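Local coordinates for protein homoserine O-acetyltransferase (Bacillus anthracis str. 'Ames Ancestor', PDB 3I1I) that probably transfers an acetyl group from acetyl-CoA to the hydroxyl of homoserine, using an alpha/beta-hydrolase fold, at residues T240-V248 / S259-L267; N93-N101 / E273-T283. One frame throughout, in Å; residues are numbered along the deposited sequence.

Interaction 1: T240-V248 / S259-L267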
ATOM      1  N   THR A 240      -0.436 -21.288  -0.449  1.00 23.85           N
ATOM      2  CA  THR A 240      -1.822 -21.182  -0.934  1.00 23.17           C
ATOM      3  C   THR A 240      -1.931 -20.547  -2.326  1.00 23.42           C
ATOM      4  O   THR A 240      -2.841 -20.903  -3.096  1.00 23.40           O
ATOM      5  CB  THR A 240      -2.721 -20.392   0.079  1.00 23.47           C
ATOM      6  OG1 THR A 240      -2.613 -21.013   1.357  1.00 24.62           O
ATOM      7  CG2 THR A 240      -4.210 -20.347  -0.350  1.00 19.11           C
ATOM      8  N   TYR A 241      -1.037 -19.602  -2.639  1.00 23.00           N
ATOM      9  CA  TYR A 241      -0.968 -18.996  -3.968  1.00 23.25           C
ATOM     10  C   TYR A 241       0.460 -19.164  -4.506  1.00 23.28           C
ATOM     11  O   TYR A 241       1.236 -18.190  -4.630  1.00 23.30           O
ATOM     12  CB  TYR A 241      -1.404 -17.514  -3.902  1.00 24.18           C
ATOM     13  CG  TYR A 241      -2.572 -17.311  -2.978  1.00 24.31           C
ATOM     14  CD1 TYR A 241      -2.362 -16.938  -1.646  1.00 23.55           C
ATOM     15  CD2 TYR A 241      -3.888 -17.560  -3.409  1.00 24.50           C
ATOM     16  CE1 TYR A 241      -3.410 -16.791  -0.773  1.00 23.26           C
ATOM     17  CE2 TYR A 241      -4.954 -17.431  -2.535  1.00 24.71           C
ATOM     18  CZ  TYR A 241      -4.703 -17.035  -1.214  1.00 26.39           C
ATOM     19  OH  TYR A 241      -5.730 -16.892  -0.329  1.00 26.24           O
ATOM     20  N   PRO A 242       0.836 -20.410  -4.809  1.00 23.37           N
ATOM     21  CA  PRO A 242       2.244 -20.664  -5.094  1.00 23.42           C
ATOM     22  C   PRO A 242       2.679 -20.054  -6.420  1.00 23.52           C
ATOM     23  O   PRO A 242       1.882 -19.872  -7.348  1.00 23.62           O
ATOM     24  CB  PRO A 242       2.320 -22.200  -5.165  1.00 23.65           C
ATOM     25  CG  PRO A 242       0.957 -22.632  -5.635  1.00 23.47           C
ATOM     26  CD  PRO A 242      -0.019 -21.564  -5.150  1.00 23.73           C
ATOM     27  N   ARG A 243       3.961 -19.764  -6.512  1.00 23.57           N
ATOM     28  CA  ARG A 243       4.520 -19.242  -7.743  1.00 23.05           C
ATOM     29  C   ARG A 243       4.462 -20.272  -8.876  1.00 21.94           C
ATOM     30  O   ARG A 243       4.812 -21.403  -8.708  1.00 21.11           O
ATOM     31  CB  ARG A 243       5.959 -18.806  -7.483  1.00 22.77           C
ATOM     32  CG  ARG A 243       6.574 -17.978  -8.598  1.00 23.75           C
ATOM     33  CD  ARG A 243       7.976 -17.454  -8.183  1.00 22.29           C
ATOM     34  NE  ARG A 243       7.887 -16.315  -7.285  1.00 20.99           N
ATOM     35  CZ  ARG A 243       7.756 -15.042  -7.674  1.00 22.48           C
ATOM     36  NH1 ARG A 243       7.708 -14.723  -8.955  1.00 19.03           N
ATOM     37  NH2 ARG A 243       7.697 -14.058  -6.771  1.00 22.01           N
ATOM     38  N   ASN A 244       4.016 -19.842 -10.038  1.00 22.46           N
ATOM     39  CA  ASN A 244       4.090 -20.638 -11.261  1.00 22.17           C
ATOM     40  C   ASN A 244       5.390 -20.259 -11.987  1.00 22.88           C
ATOM     41  O   ASN A 244       5.499 -19.156 -12.517  1.00 21.97           O
ATOM     42  CB  ASN A 244       2.881 -20.360 -12.135  1.00 21.42           C
ATOM     43  CG  ASN A 244       2.933 -21.082 -13.473  1.00 23.74           C
ATOM     44  OD1 ASN A 244       3.996 -21.491 -13.971  1.00 25.09           O
ATOM     45  ND2 ASN A 244       1.780 -21.221 -14.080  1.00 22.70           N
ATOM     46  N   SER A 245       6.347 -21.188 -12.023  1.00 23.32           N
ATOM     47  CA  SER A 245       7.654 -20.933 -12.597  1.00 24.03           C
ATOM     48  C   SER A 245       7.757 -21.219 -14.093  1.00 24.22           C
ATOM     49  O   SER A 245       8.848 -21.159 -14.657  1.00 24.13           O
ATOM     50  CB  SER A 245       8.707 -21.754 -11.856  1.00 24.24           C
ATOM     51  OG  SER A 245       8.723 -21.388 -10.499  1.00 24.59           O
ATOM     52  N   ILE A 246       6.624 -21.477 -14.733  1.00 24.29           N
ATOM     53  CA  ILE A 246       6.578 -21.797 -16.134  1.00 24.47           C
ATOM     54  C   ILE A 246       5.951 -20.655 -16.912  1.00 23.99           C
ATOM     55  O   ILE A 246       6.484 -20.286 -17.895  1.00 25.09           O
ATOM     56  CB  ILE A 246       5.800 -23.122 -16.371  1.00 25.26           C
ATOM     57  CG1 ILE A 246       6.488 -24.274 -15.625  1.00 26.07           C
ATOM     58  CG2 ILE A 246       5.685 -23.446 -17.855  1.00 24.52           C
ATOM     59  CD1 ILE A 246       7.950 -24.498 -16.015  1.00 26.41           C
ATOM     60  N   GLU A 247       4.839 -20.081 -16.482  1.00 24.15           N
ATOM     61  CA  GLU A 247       4.168 -19.035 -17.280  1.00 23.80           C
ATOM     62  C   GLU A 247       5.153 -17.916 -17.699  1.00 23.87           C
ATOM     63  O   GLU A 247       5.980 -17.454 -16.886  1.00 23.80           O
ATOM     64  CB  GLU A 247       2.947 -18.465 -16.554  1.00 24.11           C
ATOM     65  CG  GLU A 247       3.271 -17.701 -15.269  1.00 26.92           C
ATOM     66  CD  GLU A 247       2.057 -17.126 -14.533  1.00 30.22           C
ATOM     67  OE1 GLU A 247       0.901 -17.155 -15.077  1.00 34.25           O
ATOM     68  OE2 GLU A 247       2.277 -16.620 -13.396  1.00 30.16           O
ATOM     69  N   VAL A 248       5.089 -17.526 -18.983  1.00 23.16           N
ATOM     70  CA  VAL A 248       5.978 -16.531 -19.558  1.00 22.26           C
ATOM     71  C   VAL A 248       5.326 -15.154 -19.693  1.00 22.53           C
ATOM     72  O   VAL A 248       5.990 -14.157 -19.758  1.00 21.69           O
ATOM     73  CB  VAL A 248       6.514 -16.984 -20.970  1.00 23.25           C
ATOM     74  CG1 VAL A 248       7.254 -18.354 -20.881  1.00 19.87           C
ATOM     75  CG2 VAL A 248       5.386 -16.977 -22.008  1.00 21.19           C
ATOM     76  N   SER A 259       0.079 -15.525 -11.802  1.00 20.93           N
ATOM     77  CA  SER A 259      -1.122 -16.250 -11.413  1.00 20.53           C
ATOM     78  C   SER A 259      -1.424 -16.004  -9.951  1.00 20.53           C
ATOM     79  O   SER A 259      -2.578 -15.972  -9.576  1.00 19.64           O
ATOM     80  CB  SER A 259      -0.963 -17.742 -11.676  1.00 20.31           C
ATOM     81  OG  SER A 259       0.135 -18.267 -10.951  1.00 21.64           O
ATOM     82  N   PHE A 260      -0.399 -15.829  -9.112  1.00 21.10           N
ATOM     83  CA  PHE A 260      -0.698 -15.499  -7.709  1.00 22.13           C
ATOM     84  C   PHE A 260      -1.353 -14.132  -7.599  1.00 22.82           C
ATOM     85  O   PHE A 260      -2.315 -13.993  -6.832  1.00 23.46           O
ATOM     86  CB  PHE A 260       0.476 -15.686  -6.736  1.00 22.44           C
ATOM     87  CG  PHE A 260       1.681 -14.849  -7.026  1.00 21.58           C
ATOM     88  CD1 PHE A 260       1.779 -13.569  -6.542  1.00 21.43           C
ATOM     89  CD2 PHE A 260       2.760 -15.385  -7.743  1.00 21.91           C
ATOM     90  CE1 PHE A 260       2.934 -12.775  -6.815  1.00 22.96           C
ATOM     91  CE2 PHE A 260       3.904 -14.619  -8.039  1.00 20.92           C
ATOM     92  CZ  PHE A 260       3.995 -13.309  -7.550  1.00 21.59           C
ATOM     93  N   GLU A 261      -0.922 -13.158  -8.420  1.00 22.86           N
ATOM     94  CA  GLU A 261      -1.560 -11.851  -8.396  1.00 22.80           C
ATOM     95  C   GLU A 261      -3.037 -11.943  -8.792  1.00 23.60           C
ATOM     96  O   GLU A 261      -3.889 -11.267  -8.186  1.00 23.33           O
ATOM     97  CB  GLU A 261      -0.837 -10.861  -9.294  1.00 23.09           C
ATOM     98  CG  GLU A 261       0.473 -10.316  -8.733  1.00 23.95           C
ATOM     99  CD  GLU A 261       1.243  -9.487  -9.755  1.00 25.35           C
ATOM    100  OE1 GLU A 261       1.746 -10.052 -10.759  1.00 22.04           O
ATOM    101  OE2 GLU A 261       1.343  -8.258  -9.537  1.00 30.27           O
ATOM    102  N   LYS A 262      -3.332 -12.777  -9.802  1.00 23.56           N
ATOM    103  CA  LYS A 262      -4.704 -13.025 -10.239  1.00 23.44           C
ATOM    104  C   LYS A 262      -5.576 -13.651  -9.156  1.00 22.85           C
ATOM    105  O   LYS A 262      -6.676 -13.170  -8.909  1.00 21.71           O
ATOM    106  CB  LYS A 262      -4.730 -13.937 -11.456  1.00 23.74           C
ATOM    107  CG  LYS A 262      -4.405 -13.213 -12.743  1.00 25.30           C
ATOM    108  CD  LYS A 262      -4.262 -14.148 -13.917  1.00 23.74           C
ATOM    109  CE  LYS A 262      -3.740 -13.368 -15.112  1.00 25.88           C
ATOM    110  NZ  LYS A 262      -3.380 -14.297 -16.263  1.00 27.78           N
ATOM    111  N   GLU A 263      -5.102 -14.723  -8.532  1.00 23.15           N
ATOM    112  CA  GLU A 263      -5.856 -15.355  -7.441  1.00 24.34           C
ATOM    113  C   GLU A 263      -6.136 -14.313  -6.339  1.00 23.79           C
ATOM    114  O   GLU A 263      -7.276 -14.063  -6.005  1.00 24.10           O
ATOM    115  CB  GLU A 263      -5.140 -16.589  -6.898  1.00 24.82           C
ATOM    116  CG  GLU A 263      -4.968 -17.670  -7.970  1.00 29.40           C
ATOM    117  CD  GLU A 263      -3.742 -18.635  -7.804  1.00 36.20           C
ATOM    118  OE1 GLU A 263      -3.715 -19.624  -8.590  1.00 39.11           O
ATOM    119  OE2 GLU A 263      -2.827 -18.437  -6.941  1.00 37.26           O
ATOM    120  N   ILE A 264      -5.104 -13.636  -5.858  1.00 23.64           N
ATOM    121  CA  ILE A 264      -5.281 -12.663  -4.787  1.00 22.92           C
ATOM    122  C   ILE A 264      -6.144 -11.477  -5.212  1.00 22.86           C
ATOM    123  O   ILE A 264      -6.971 -11.039  -4.436  1.00 23.23           O
ATOM    124  CB  ILE A 264      -3.931 -12.221  -4.181  1.00 22.47           C
ATOM    125  CG1 ILE A 264      -3.276 -13.419  -3.480  1.00 21.72           C
ATOM    126  CG2 ILE A 264      -4.110 -11.054  -3.223  1.00 20.86           C
ATOM    127  CD1 ILE A 264      -1.769 -13.340  -3.308  1.00 20.38           C
ATOM    128  N   ASN A 265      -6.007 -10.989  -6.434  1.00 23.82           N
ATOM    129  CA  ASN A 265      -6.907  -9.938  -6.918  1.00 24.72           C
ATOM    130  C   ASN A 265      -8.368 -10.374  -6.840  1.00 26.18           C
ATOM    131  O   ASN A 265      -9.237  -9.615  -6.387  1.00 25.97           O
ATOM    132  CB  ASN A 265      -6.634  -9.575  -8.360  1.00 24.57           C
ATOM    133  CG  ASN A 265      -5.487  -8.614  -8.522  1.00 26.78           C
ATOM    134  OD1 ASN A 265      -4.820  -8.237  -7.552  1.00 30.55           O
ATOM    135  ND2 ASN A 265      -5.211  -8.247  -9.769  1.00 23.93           N
ATOM    136  N   LYS A 266      -8.630 -11.602  -7.272  1.00 27.05           N
ATOM    137  CA  LYS A 266      -9.988 -12.118  -7.270  1.00 28.72           C
ATOM    138  C   LYS A 266     -10.575 -12.125  -5.856  1.00 28.05           C
ATOM    139  O   LYS A 266     -11.689 -11.638  -5.656  1.00 27.25           O
ATOM    140  CB  LYS A 266     -10.031 -13.518  -7.869  1.00 29.60           C
ATOM    141  CG  LYS A 266     -11.391 -13.938  -8.338  1.00 34.56           C
ATOM    142  CD  LYS A 266     -11.285 -15.093  -9.404  1.00 41.54           C
ATOM    143  CE  LYS A 266     -11.867 -16.452  -8.925  1.00 44.87           C
ATOM    144  NZ  LYS A 266     -13.211 -16.792  -9.591  1.00 49.82           N
ATOM    145  N   LEU A 267      -9.822 -12.658  -4.894  1.00 27.36           N
ATOM    146  CA  LEU A 267     -10.295 -12.718  -3.513  1.00 28.11           C
ATOM    147  C   LEU A 267     -10.541 -11.318  -2.958  1.00 27.82           C
ATOM    148  O   LEU A 267     -11.525 -11.081  -2.305  1.00 28.14           O
ATOM    149  CB  LEU A 267      -9.277 -13.405  -2.596  1.00 28.45           C
ATOM    150  CG  LEU A 267      -9.026 -14.890  -2.828  1.00 30.90           C
ATOM    151  CD1 LEU A 267      -7.782 -15.378  -2.038  1.00 30.88           C
ATOM    152  CD2 LEU A 267     -10.289 -15.681  -2.460  1.00 30.31           C
TER

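Interaction 2: N93-N101 / E273-T283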
ATOM      1  N   ASN A  93     -20.435  -2.066  15.210  1.00 22.91           N
ATOM      2  CA  ASN A  93     -19.579  -0.928  15.469  1.00 22.54           C
ATOM      3  C   ASN A  93     -19.987   0.294  14.645  1.00 22.59           C
ATOM      4  O   ASN A  93     -20.538   0.163  13.531  1.00 22.07           O
ATOM      5  CB  ASN A  93     -18.137  -1.306  15.157  1.00 22.26           C
ATOM      6  CG  ASN A  93     -17.621  -2.390  16.034  1.00 22.35           C
ATOM      7  OD1 ASN A  93     -18.166  -2.652  17.106  1.00 24.09           O
ATOM      8  ND2 ASN A  93     -16.535  -3.031  15.607  1.00 22.06           N
ATOM      9  N   LEU A  94     -19.734   1.482  15.188  1.00 22.55           N
ATOM     10  CA  LEU A  94     -19.791   2.722  14.375  1.00 23.70           C
ATOM     11  C   LEU A  94     -18.988   2.600  13.026  1.00 23.09           C
ATOM     12  O   LEU A  94     -17.972   1.889  12.958  1.00 22.16           O
ATOM     13  CB  LEU A  94     -19.191   3.899  15.161  1.00 24.45           C
ATOM     14  CG  LEU A  94     -19.961   4.652  16.251  1.00 26.41           C
ATOM     15  CD1 LEU A  94     -18.959   5.559  16.993  1.00 25.99           C
ATOM     16  CD2 LEU A  94     -21.118   5.467  15.620  1.00 25.16           C
ATOM     17  N   CYS A  95     -19.456   3.297  11.998  1.00 22.46           N
ATOM     18  CA  CYS A  95     -18.870   3.242  10.669  1.00 23.12           C
ATOM     19  C   CYS A  95     -18.657   1.814  10.138  1.00 24.03           C
ATOM     20  O   CYS A  95     -17.666   1.550   9.428  1.00 22.95           O
ATOM     21  CB  CYS A  95     -17.543   3.972  10.657  1.00 23.50           C
ATOM     22  SG  CYS A  95     -17.693   5.674  11.193  1.00 23.29           S
ATOM     23  N   ASN A  96     -19.593   0.910  10.455  1.00 24.35           N
ATOM     24  CA  ASN A  96     -19.470  -0.460  10.014  1.00 25.26           C
ATOM     25  C   ASN A  96     -19.243  -0.433   8.513  1.00 26.24           C
ATOM     26  O   ASN A  96     -19.936   0.300   7.804  1.00 27.18           O
ATOM     27  CB  ASN A  96     -20.715  -1.272  10.356  1.00 24.23           C
ATOM     28  CG  ASN A  96     -20.518  -2.749  10.104  1.00 24.93           C
ATOM     29  OD1 ASN A  96     -20.587  -3.205   8.964  1.00 21.98           O
ATOM     30  ND2 ASN A  96     -20.289  -3.518  11.172  1.00 24.21           N
ATOM     31  N   VAL A  97     -18.276  -1.200   8.031  1.00 27.24           N
ATOM     32  CA  VAL A  97     -17.896  -1.109   6.619  1.00 28.87           C
ATOM     33  C   VAL A  97     -18.911  -1.772   5.697  1.00 30.84           C
ATOM     34  O   VAL A  97     -19.090  -1.339   4.549  1.00 31.73           O
ATOM     35  CB  VAL A  97     -16.474  -1.671   6.344  1.00 28.73           C
ATOM     36  CG1 VAL A  97     -15.483  -0.997   7.260  1.00 27.36           C
ATOM     37  CG2 VAL A  97     -16.437  -3.195   6.493  1.00 27.05           C
ATOM     38  N   GLN A  98     -19.578  -2.806   6.191  1.00 33.05           N
ATOM     39  CA  GLN A  98     -20.569  -3.547   5.405  1.00 34.83           C
ATOM     40  C   GLN A  98     -21.869  -2.812   5.408  1.00 36.54           C
ATOM     41  O   GLN A  98     -22.907  -3.389   5.765  1.00 36.00           O
ATOM     42  CB  GLN A  98     -20.832  -4.907   6.015  1.00 34.44           C
ATOM     43  CG  GLN A  98     -19.677  -5.820   5.967  1.00 34.45           C
ATOM     44  CD  GLN A  98     -20.100  -7.214   6.344  1.00 36.45           C
ATOM     45  OE1 GLN A  98     -21.088  -7.744   5.796  1.00 36.39           O
ATOM     46  NE2 GLN A  98     -19.365  -7.833   7.288  1.00 38.20           N
ATOM     47  N   VAL A  99     -21.815  -1.540   5.020  1.00 39.11           N
ATOM     48  CA  VAL A  99     -22.959  -0.640   5.187  1.00 40.86           C
ATOM     49  C   VAL A  99     -24.080  -0.983   4.214  1.00 41.66           C
ATOM     50  O   VAL A  99     -25.222  -0.695   4.498  1.00 42.77           O
ATOM     51  CB  VAL A  99     -22.587   0.856   5.007  1.00 41.30           C
ATOM     52  CG1 VAL A  99     -22.818   1.295   3.564  1.00 41.49           C
ATOM     53  CG2 VAL A  99     -23.444   1.716   5.962  1.00 42.46           C
ATOM     54  N   LYS A 100     -23.764  -1.609   3.089  1.00 42.57           N
ATOM     55  CA  LYS A 100     -24.793  -2.051   2.155  1.00 43.55           C
ATOM     56  C   LYS A 100     -25.492  -3.340   2.602  1.00 43.49           C
ATOM     57  O   LYS A 100     -26.589  -3.626   2.133  1.00 45.16           O
ATOM     58  CB  LYS A 100     -24.233  -2.217   0.732  1.00 43.84           C
ATOM     59  CG  LYS A 100     -23.377  -1.026   0.247  1.00 46.22           C
ATOM     60  CD  LYS A 100     -23.093  -1.100  -1.269  1.00 48.95           C
ATOM     61  CE  LYS A 100     -21.638  -0.739  -1.648  1.00 49.41           C
ATOM     62  NZ  LYS A 100     -21.237  -1.443  -2.900  1.00 48.40           N
ATOM     63  N   ASN A 101     -24.887  -4.110   3.500  1.00 42.59           N
ATOM     64  CA  ASN A 101     -25.545  -5.301   4.068  1.00 41.35           C
ATOM     65  C   ASN A 101     -26.776  -4.875   4.863  1.00 40.74           C
ATOM     66  O   ASN A 101     -26.670  -4.068   5.753  1.00 40.98           O
ATOM     67  CB  ASN A 101     -24.546  -6.083   4.930  1.00 41.24           C
ATOM     68  CG  ASN A 101     -25.140  -7.258   5.633  1.00 40.02           C
ATOM     69  OD1 ASN A 101     -26.346  -7.460   5.658  1.00 41.69           O
ATOM     70  ND2 ASN A 101     -24.281  -8.027   6.268  1.00 37.45           N
ATOM     71  N   GLU A 273     -17.013  -6.028  -2.158  1.00 33.50           N
ATOM     72  CA  GLU A 273     -18.244  -5.822  -2.931  1.00 34.56           C
ATOM     73  C   GLU A 273     -19.369  -5.138  -2.167  1.00 33.94           C
ATOM     74  O   GLU A 273     -20.027  -4.273  -2.715  1.00 34.15           O
ATOM     75  CB  GLU A 273     -18.690  -7.146  -3.557  1.00 35.26           C
ATOM     76  CG  GLU A 273     -17.639  -7.565  -4.637  1.00 38.58           C
ATOM     77  CD  GLU A 273     -18.066  -8.708  -5.539  1.00 42.16           C
ATOM     78  OE1 GLU A 273     -18.833  -9.603  -5.110  1.00 46.00           O
ATOM     79  OE2 GLU A 273     -17.582  -8.727  -6.685  1.00 46.35           O
ATOM     80  N   LEU A 274     -19.556  -5.487  -0.900  1.00 33.26           N
ATOM     81  CA  LEU A 274     -20.564  -4.839  -0.076  1.00 33.03           C
ATOM     82  C   LEU A 274     -20.055  -3.686   0.761  1.00 31.30           C
ATOM     83  O   LEU A 274     -20.765  -3.225   1.652  1.00 32.49           O
ATOM     84  CB  LEU A 274     -21.190  -5.854   0.901  1.00 33.86           C
ATOM     85  CG  LEU A 274     -22.019  -7.030   0.332  1.00 36.58           C
ATOM     86  CD1 LEU A 274     -22.998  -7.609   1.447  1.00 37.17           C
ATOM     87  CD2 LEU A 274     -22.780  -6.645  -0.984  1.00 35.83           C
ATOM     88  N   VAL A 275     -18.858  -3.198   0.483  1.00 29.39           N
ATOM     89  CA  VAL A 275     -18.124  -2.381   1.442  1.00 27.45           C
ATOM     90  C   VAL A 275     -18.140  -0.928   1.035  1.00 26.86           C
ATOM     91  O   VAL A 275     -18.130  -0.627  -0.142  1.00 26.22           O
ATOM     92  CB  VAL A 275     -16.676  -2.909   1.564  1.00 27.49           C
ATOM     93  CG1 VAL A 275     -15.753  -1.921   2.241  1.00 26.31           C
ATOM     94  CG2 VAL A 275     -16.700  -4.240   2.299  1.00 24.62           C
ATOM     95  N   ASP A 276     -18.177  -0.025   2.024  1.00 26.22           N
ATOM     96  CA  ASP A 276     -18.125   1.419   1.760  1.00 25.36           C
ATOM     97  C   ASP A 276     -16.751   2.031   2.066  1.00 24.61           C
ATOM     98  O   ASP A 276     -16.218   1.888   3.157  1.00 25.64           O
ATOM     99  CB  ASP A 276     -19.173   2.146   2.585  1.00 25.16           C
ATOM    100  CG  ASP A 276     -19.135   3.656   2.368  1.00 25.77           C
ATOM    101  OD1 ASP A 276     -19.313   4.095   1.196  1.00 25.08           O
ATOM    102  OD2 ASP A 276     -18.906   4.374   3.365  1.00 22.66           O
ATOM    103  N   ALA A 277     -16.220   2.779   1.114  1.00 23.87           N
ATOM    104  CA  ALA A 277     -14.842   3.288   1.180  1.00 22.80           C
ATOM    105  C   ALA A 277     -14.641   4.259   2.339  1.00 22.08           C
ATOM    106  O   ALA A 277     -13.703   4.084   3.120  1.00 22.01           O
ATOM    107  CB  ALA A 277     -14.422   3.946  -0.166  1.00 21.57           C
ATOM    108  N   ASN A 278     -15.489   5.282   2.440  1.00 21.48           N
ATOM    109  CA  ASN A 278     -15.384   6.251   3.537  1.00 21.49           C
ATOM    110  C   ASN A 278     -15.451   5.542   4.904  1.00 21.81           C
ATOM    111  O   ASN A 278     -14.690   5.884   5.829  1.00 21.69           O
ATOM    112  CB  ASN A 278     -16.479   7.318   3.447  1.00 21.24           C
ATOM    113  CG  ASN A 278     -16.285   8.278   2.263  1.00 20.82           C
ATOM    114  OD1 ASN A 278     -15.198   8.393   1.697  1.00 22.94           O
ATOM    115  ND2 ASN A 278     -17.328   8.992   1.918  1.00 18.97           N
ATOM    116  N   SER A 279     -16.337   4.547   4.998  1.00 21.36           N
ATOM    117  CA  SER A 279     -16.493   3.785   6.197  1.00 22.45           C
ATOM    118  C   SER A 279     -15.173   3.063   6.528  1.00 23.27           C
ATOM    119  O   SER A 279     -14.713   3.029   7.689  1.00 22.20           O
ATOM    120  CB  SER A 279     -17.630   2.773   6.048  1.00 22.46           C
ATOM    121  OG  SER A 279     -18.887   3.425   6.094  1.00 22.79           O
ATOM    122  N   TRP A 280     -14.583   2.487   5.492  1.00 24.03           N
ATOM    123  CA  TRP A 280     -13.313   1.808   5.631  1.00 24.82           C
ATOM    124  C   TRP A 280     -12.265   2.775   6.169  1.00 24.14           C
ATOM    125  O   TRP A 280     -11.551   2.426   7.073  1.00 23.23           O
ATOM    126  CB  TRP A 280     -12.861   1.231   4.279  1.00 25.61           C
ATOM    127  CG  TRP A 280     -11.670   0.353   4.418  1.00 26.51           C
ATOM    128  CD1 TRP A 280     -10.362   0.738   4.629  1.00 27.00           C
ATOM    129  CD2 TRP A 280     -11.680  -1.058   4.401  1.00 27.81           C
ATOM    130  NE1 TRP A 280      -9.561  -0.370   4.737  1.00 28.57           N
ATOM    131  CE2 TRP A 280     -10.345  -1.489   4.597  1.00 28.23           C
ATOM    132  CE3 TRP A 280     -12.686  -2.011   4.221  1.00 31.09           C
ATOM    133  CZ2 TRP A 280      -9.994  -2.831   4.631  1.00 30.55           C
ATOM    134  CZ3 TRP A 280     -12.344  -3.359   4.271  1.00 33.66           C
ATOM    135  CH2 TRP A 280     -11.000  -3.756   4.455  1.00 34.12           C
HETATM  136  N   MSE A 281     -12.200   3.987   5.628  1.00 24.69           N
HETATM  137  CA  MSE A 281     -11.229   4.966   6.110  1.00 25.85           C
HETATM  138  C   MSE A 281     -11.420   5.261   7.612  1.00 25.09           C
HETATM  139  O   MSE A 281     -10.429   5.277   8.354  1.00 25.52           O
HETATM  140  CB  MSE A 281     -11.315   6.322   5.382  1.00 26.21           C
HETATM  141  CG  MSE A 281     -11.009   6.351   3.905  1.00 31.12           C
HETATM  142 SE   MSE A 281     -11.079   8.258   3.291  0.65 38.22          SE
HETATM  143  CE  MSE A 281     -10.786   9.146   4.912  1.00 25.58           C
ATOM    144  N   TYR A 282     -12.657   5.559   8.031  1.00 23.66           N
ATOM    145  CA  TYR A 282     -12.921   5.941   9.438  1.00 23.08           C
ATOM    146  C   TYR A 282     -12.549   4.823  10.397  1.00 22.35           C
ATOM    147  O   TYR A 282     -11.948   5.079  11.458  1.00 22.18           O
ATOM    148  CB  TYR A 282     -14.371   6.340   9.661  1.00 22.30           C
ATOM    149  CG  TYR A 282     -14.629   7.785   9.366  1.00 23.01           C
ATOM    150  CD1 TYR A 282     -14.883   8.206   8.083  1.00 24.14           C
ATOM    151  CD2 TYR A 282     -14.606   8.751  10.372  1.00 23.18           C
ATOM    152  CE1 TYR A 282     -15.103   9.537   7.798  1.00 24.15           C
ATOM    153  CE2 TYR A 282     -14.842  10.089  10.082  1.00 22.43           C
ATOM    154  CZ  TYR A 282     -15.085  10.462   8.790  1.00 22.72           C
ATOM    155  OH  TYR A 282     -15.316  11.762   8.438  1.00 25.00           O
ATOM    156  N   THR A 283     -12.843   3.589   9.984  1.00 21.38           N
ATOM    157  CA  THR A 283     -12.533   2.406  10.796  1.00 20.88           C
ATOM    158  C   THR A 283     -11.014   2.208  10.816  1.00 21.44           C
ATOM    159  O   THR A 283     -10.457   1.969  11.881  1.00 22.33           O
ATOM    160  CB  THR A 283     -13.254   1.162  10.252  1.00 20.24           C
ATOM    161  OG1 THR A 283     -14.642   1.439  10.209  1.00 20.28           O
ATOM    162  CG2 THR A 283     -13.024  -0.080  11.142  1.00 19.96           C
TER
HETATM  163  O   HOH W   1     -16.365  -0.068  11.828  1.00 30.87           O
HETATM  164  O   HOH W   2     -20.730   3.010   8.018  1.00 16.43           O
HETATM  165  O   HOH W   3     -18.316  -1.692  -2.420  1.00 29.87           O

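Interaction 1: T240-V248 / S259-L267
Y241 lies along the first turns of helix 259-270, in a helical part set apart from the central sheet of this alpha/beta-hydrolase fold. It is the first residue to leave helix 234-240. Its CG stands anti to the carbonyl carbon (chi1 -40°), which lays the ring along helix 259-270. CB of Y241 meets CB of F260 at 3.9 Å and has E263 OE2 nearby. That oxygen sits at the ring edge, in its plane. Further out, I264 CG1 covers one face in a CH-pi contact, 4.0 Å from the centroid of the Y241 ring. T240 CG2 lies over the opposite face, toward the rim. At the far end L267 CD1 lies against CE2 (3.5 Å) and the hydroxyl OH (3.1 Å) of Y241. F260 turns the CE2 corner of its ring to one face of the R243 guanidinium, the planes 68° apart. R243 NH2 and NH1 bond to N184 O and L288 O of the second subunit, so the group also serves the subunit interface. N244 OD1 accepts from I246 N (an Asx turn) and also from E247 N. E247 reaches the helix start: OE2 accepts from S259 N on its syn lone pair, at 2.9 Å.

Interaction 2: N93-N101 / E273-T283
The start of helix 277-289, with its N-cap D276, packs against the loop that follows strand 87-91 of the alpha/beta-hydrolase sheet. D276 N donates to V97 O at 3.0 Å, in the carbonyl plane, and V275 CA adds a CH...O contact to the same oxygen. The D276 carboxylate turns to its own helix. OD2 takes S279 N from above the carboxylate plane and S279 OG on its anti lone pair, while OD1 is held by Y211 and Q215. V97 has its CG1 anti to the carbonyl carbon (chi1 -54°), and this branch reaches W280 CA and T283 OG1, both at 3.9 Å. C95 SG lies 3.7 Å from Y282 CB and oblique to the Y282 ring. One water donates to L94 O and T283 OG1; a second donates to N96 O and S279 OG. T283 OG1 in turn donates to S279 O, from the face opposite T283 N. At the outer end K100 reaches back, and its NZ bonds E273 O at 3.1 Å. The loop thus offers mostly backbone carbonyls; D276 N meets one directly, and each water joins another to a hydroxyl of the helix. Both hydroxyls accept from water and donate within their own helix.

How the interactions relate
Interaction 2 is mostly buried, its centre about 12 Å from the centre of the chain; that of interaction 1 is about 29 Å away, and the contact only partly buried. They involve successive helices, 259-270 and 277-289. Interaction 1 joins the first of these to the chain shortly before it. Interaction 2 ties the second to a loop from the central sheet, 172 residues earlier. The outer contact relies on a tyrosine against aliphatic side chains and on a glutamate at a helix start. The inner one pairs backbone carbonyls with an N-H, a lysine and bridging waters, around a buried valine. Both reach the second subunit, interaction 1 with more residues and with hydrogen bonds.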